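Local coordinates for ZmpA Glycopeptidase (Clostridium perfringens, PDB 6XSX), which probably cleaves glycosylated proteins as a zinc-dependent glycopeptidase, the part described here being the catalytic M60 peptidase module of a longer multidomain protein, at residues 313-316 with 317-320; 469-472 with 473-476. All blocks are in the same frame, centred on the assembly; numbering follows the deposited sequence.

Both contacts are local, each formed within eight consecutive residues, yet they serve different parts of the chain. Contact 1 builds the short helix 315-318 inside the M60 peptidase region and is partly buried, with helices packed about it. Contact 2 lies at the surface, where strand 463-470 runs out into the turn leading to strand 478-485. Backbone helical bonds and a folded-back arginine hold contact 1, whereas an aspartate-asparagine side-chain bond and packing by Ile470 hold contact 2. Their centres are about 23 Å apart and their nearest atoms about 13 Å, so they do not touch; in both, polar side chains are also gripped by residues from elsewhere in the chain.

Contact 1: 313-316 with 317-320; sequences PSNI and TRQN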
loop_
_atom_site.group_PDB
_atom_site.type_symbol
_atom_site.label_atom_id
_atom_site.label_comp_id
_atom_site.label_asym_id
_atom_site.label_seq_id
_atom_site.Cartn_x
_atom_site.Cartn_y
_atom_site.Cartn_z
ATOM N N PRO A 313 -12.086 8.288 -6.541
ATOM C CA PRO A 313 -11.296 9.517 -6.639
ATOM C C PRO A 313 -10.123 9.470 -5.663
ATOM O O PRO A 313 -10.314 9.241 -4.470
ATOM C CB PRO A 313 -12.314 10.610 -6.278
ATOM C CG PRO A 313 -13.651 10.012 -6.718
ATOM C CD PRO A 313 -13.531 8.541 -6.367
ATOM N N SER A 314 -8.905 9.683 -6.187
ATOM C CA SER A 314 -7.700 9.564 -5.384
ATOM C C SER A 314 -7.706 10.579 -4.243
ATOM O O SER A 314 -8.446 11.561 -4.263
ATOM C CB SER A 314 -6.446 9.673 -6.218
ATOM O OG SER A 314 -5.974 11.012 -6.270
ATOM N N ASN A 315 -6.865 10.314 -3.238
ATOM C CA ASN A 315 -6.724 11.205 -2.099
ATOM C C ASN A 315 -6.384 12.611 -2.592
ATOM O O ASN A 315 -6.755 13.607 -1.976
ATOM C CB ASN A 315 -5.645 10.704 -1.138
ATOM C CG ASN A 315 -5.859 11.143 0.294
ATOM O OD1 ASN A 315 -6.902 11.704 0.634
ATOM N ND2 ASN A 315 -4.885 10.859 1.146
ATOM N N ILE A 316 -5.688 12.686 -3.729
ATOM C CA ILE A 316 -5.316 13.989 -4.252
ATOM C C ILE A 316 -6.581 14.765 -4.631
ATOM O O ILE A 316 -6.652 15.977 -4.409
ATOM C CB ILE A 316 -4.251 13.889 -5.363
ATOM C CG1 ILE A 316 -2.985 13.199 -4.836
ATOM C CG2 ILE A 316 -3.942 15.269 -5.915
ATOM C CD1 ILE A 316 -1.901 12.968 -5.870
ATOM N N THR A 317 -7.599 14.066 -5.153
ATOM C CA THR A 317 -8.895 14.702 -5.371
ATOM C C THR A 317 -9.578 14.951 -4.027
ATOM O O THR A 317 -10.114 16.031 -3.788
ATOM C CB THR A 317 -9.782 13.892 -6.323
ATOM O OG1 THR A 317 -9.164 13.940 -7.610
ATOM C CG2 THR A 317 -11.201 14.419 -6.418
ATOM N N ARG A 318 -9.540 13.945 -3.148
ATOM C CA ARG A 318 -10.245 14.009 -1.878
ATOM C C ARG A 318 -9.781 15.234 -1.084
ATOM O O ARG A 318 -10.606 15.918 -0.495
ATOM C CB ARG A 318 -10.154 12.662 -1.149
ATOM C CG ARG A 318 -11.092 12.512 0.040
ATOM C CD ARG A 318 -11.204 11.082 0.555
ATOM N NE ARG A 318 -9.943 10.432 0.916
ATOM C CZ ARG A 318 -9.309 9.536 0.159
ATOM N NH1 ARG A 318 -8.178 8.990 0.577
ATOM N NH2 ARG A 318 -9.810 9.182 -1.013
ATOM N N GLN A 319 -8.475 15.541 -1.113
ATOM C CA GLN A 319 -7.944 16.698 -0.404
ATOM C C GLN A 319 -7.994 17.966 -1.264
ATOM O O GLN A 319 -7.381 18.965 -0.902
ATOM C CB GLN A 319 -6.500 16.464 0.057
ATOM C CG GLN A 319 -6.271 15.170 0.829
ATOM C CD GLN A 319 -7.112 15.063 2.076
ATOM O OE1 GLN A 319 -7.922 14.149 2.221
ATOM N NE2 GLN A 319 -6.940 16.012 2.981
ATOM N N ASN A 320 -8.695 17.928 -2.406
ATOM C CA ASN A 320 -8.915 19.110 -3.233
ATOM C C ASN A 320 -7.596 19.750 -3.677
ATOM O O ASN A 320 -7.543 20.961 -3.887
ATOM C CB ASN A 320 -9.718 20.193 -2.493
ATOM C CG ASN A 320 -11.067 19.758 -1.956
ATOM O OD1 ASN A 320 -11.768 18.959 -2.571
ATOM N ND2 ASN A 320 -11.463 20.306 -0.815
#
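With CG anti to the backbone N in both Asn315 and Arg318 (chi1 -168°), and the arginine chain bent at chi3 (55°), the guanidinium folds back over Asn315. The amide and guanidinium planes lie only 17° apart, and Asn315 CB comes within 3.5 Å of Arg318 NH1. Arg318 NH2 forms a salt bridge with Glu307, whose carboxylate also accepts from the Asn315 backbone N, so a single acid fixes the arginine and the start of the helix. Ser314 is the N-cap: its OG accepts a weak bond from Ile316 N at 3.1 Å, while Ser314 O receives Arg318 N at 2.9 Å. The following i to i+4 bond runs from Gln319 N to Asn315 O, 2.7 Å. Pro313 CB packs against Thr317 CG2 at 4.0 Å. At the C-terminal end Asn320, with positive phi, is the C' residue of a Schellman motif, in which Asn320 N hydrogen-bonds to Thr317 O at 2.7 Å together with Leu321 N to Ile316 O. Asp436 accepts from both Ser314 OG and Thr317 OG1. Ile316 packs on Leu304 of helix 301-309, Trp322 of helix 321-331 and Trp356 of helix 347-361, while Asn315 and Arg318 rest on Trp277 of helix 277-286.

Contact 2: 469-472 with 473-476; sequences DIDN and ENKN
Ile470 lays its two branches against the returning chain: CD1 sits 3.5 Å from Asn474 O, and CG2 packs 3.7 Å from Lys475 CA. The side chain also touches Leu450, Val478 and Tyr481, the apolar side of the turn. Asp471 makes a side-chain bond across the turn. With CG held between its backbone N and carbonyl carbon (chi1 68°), Asp471 OD2 receives Asn474 ND2 at 2.9 Å on its syn lone pair, the planes standing 74° apart. Lys451 N donates to Asp471 OD1 and Thr447 N to Asn474 OD1, tying the turn to the segment ahead of strand 452-459; Asn477 ND2, within the loop, also donates to Asn474 OD1. Asn472 ND2 donates to Glu473 OE2 at 3.2 Å; Glu473 OE2 lies in the amide plane of Asn472, whereas ND2 comes from above the carboxylate plane. Asn472 OD1 meets Lys475 NZ only weakly, at 3.5 Å, the side chains running side by side. Asn474 N to Asp471 O, 3.0 Å, and a weak Lys475 N to Asn472 O bond curl the loop joining strand 463-470 of the three-stranded antiparallel sheet to strand 478-485 of the four-stranded one, consistent with a beta-sandwich-like C-terminal domain.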
loop_
_atom_site.group_PDB
_atom_site.type_symbol
_atom_site.label_atom_id
_atom_site.label_comp_id
_atom_site.label_asym_id
_atom_site.label_seq_id
_atom_site.Cartn_x
_atom_site.Cartn_y
_atom_site.Cartn_z
ATOM N N ASP A 469 -18.451 25.324 -21.349
ATOM C CA ASP A 469 -19.448 24.359 -21.785
ATOM C C ASP A 469 -18.831 23.541 -22.920
ATOM O O ASP A 469 -18.022 24.065 -23.682
ATOM C CB ASP A 469 -20.750 25.071 -22.162
ATOM C CG ASP A 469 -21.211 26.082 -21.122
ATOM O OD1 ASP A 469 -21.948 25.679 -20.194
ATOM O OD2 ASP A 469 -20.823 27.266 -21.239
ATOM N N ILE A 470 -19.201 22.256 -23.000
ATOM C CA ILE A 470 -18.664 21.321 -23.980
ATOM C C ILE A 470 -19.805 20.447 -24.511
ATOM O O ILE A 470 -20.780 20.193 -23.805
ATOM C CB ILE A 470 -17.533 20.466 -23.365
ATOM C CG1 ILE A 470 -16.609 19.872 -24.436
ATOM C CG2 ILE A 470 -18.106 19.384 -22.461
ATOM C CD1 ILE A 470 -15.529 18.949 -23.899
ATOM N N ASP A 471 -19.657 19.975 -25.756
ATOM C CA ASP A 471 -20.645 19.130 -26.409
ATOM C C ASP A 471 -20.835 17.823 -25.649
ATOM O O ASP A 471 -19.903 17.311 -25.022
ATOM C CB ASP A 471 -20.309 18.849 -27.881
ATOM C CG ASP A 471 -19.082 17.977 -28.088
ATOM O OD1 ASP A 471 -17.962 18.527 -28.017
ATOM O OD2 ASP A 471 -19.254 16.756 -28.318
ATOM N N ASN A 472 -22.058 17.292 -25.763
ATOM C CA ASN A 472 -22.491 16.101 -25.057
ATOM C C ASN A 472 -21.578 14.911 -25.365
ATOM O O ASN A 472 -21.310 14.094 -24.484
ATOM C CB ASN A 472 -23.947 15.741 -25.376
ATOM C CG ASN A 472 -24.403 14.525 -24.599
ATOM O OD1 ASN A 472 -24.685 14.625 -23.405
ATOM N ND2 ASN A 472 -24.428 13.369 -25.244
ATOM N N GLU A 473 -21.136 14.787 -26.621
ATOM C CA GLU A 473 -20.394 13.599 -27.023
ATOM C C GLU A 473 -19.010 13.601 -26.385
ATOM O O GLU A 473 -18.407 12.548 -26.227
ATOM C CB GLU A 473 -20.274 13.483 -28.545
ATOM C CG GLU A 473 -21.623 13.369 -29.239
ATOM C CD GLU A 473 -22.570 12.303 -28.709
ATOM O OE1 GLU A 473 -22.152 11.121 -28.680
ATOM O OE2 GLU A 473 -23.722 12.656 -28.310
ATOM N N ASN A 474 -18.523 14.787 -26.015
ATOM C CA ASN A 474 -17.161 14.918 -25.533
ATOM C C ASN A 474 -17.130 15.243 -24.044
ATOM O O ASN A 474 -16.065 15.524 -23.504
ATOM C CB ASN A 474 -16.389 15.942 -26.363
ATOM C CG ASN A 474 -15.924 15.355 -27.677
ATOM O OD1 ASN A 474 -14.945 14.617 -27.702
ATOM N ND2 ASN A 474 -16.618 15.670 -28.763
ATOM N N LYS A 475 -18.290 15.188 -23.376
ATOM C CA LYS A 475 -18.365 15.704 -22.015
ATOM C C LYS A 475 -17.494 14.881 -21.064
ATOM O O LYS A 475 -17.020 15.410 -20.067
ATOM C CB LYS A 475 -19.812 15.822 -21.530
ATOM C CG LYS A 475 -20.578 14.516 -21.345
ATOM C CD LYS A 475 -21.945 14.753 -20.732
ATOM C CE LYS A 475 -22.522 13.545 -20.035
ATOM N NZ LYS A 475 -23.158 12.620 -20.999
ATOM N N ASN A 476 -17.296 13.593 -21.378
ATOM C CA ASN A 476 -16.504 12.692 -20.551
ATOM C C ASN A 476 -15.121 12.462 -21.166
ATOM O O ASN A 476 -14.391 11.565 -20.740
ATOM C CB ASN A 476 -17.232 11.362 -20.320
ATOM C CG ASN A 476 -18.452 11.516 -19.440
ATOM O OD1 ASN A 476 -18.422 12.257 -18.462
ATOM N ND2 ASN A 476 -19.531 10.835 -19.784
#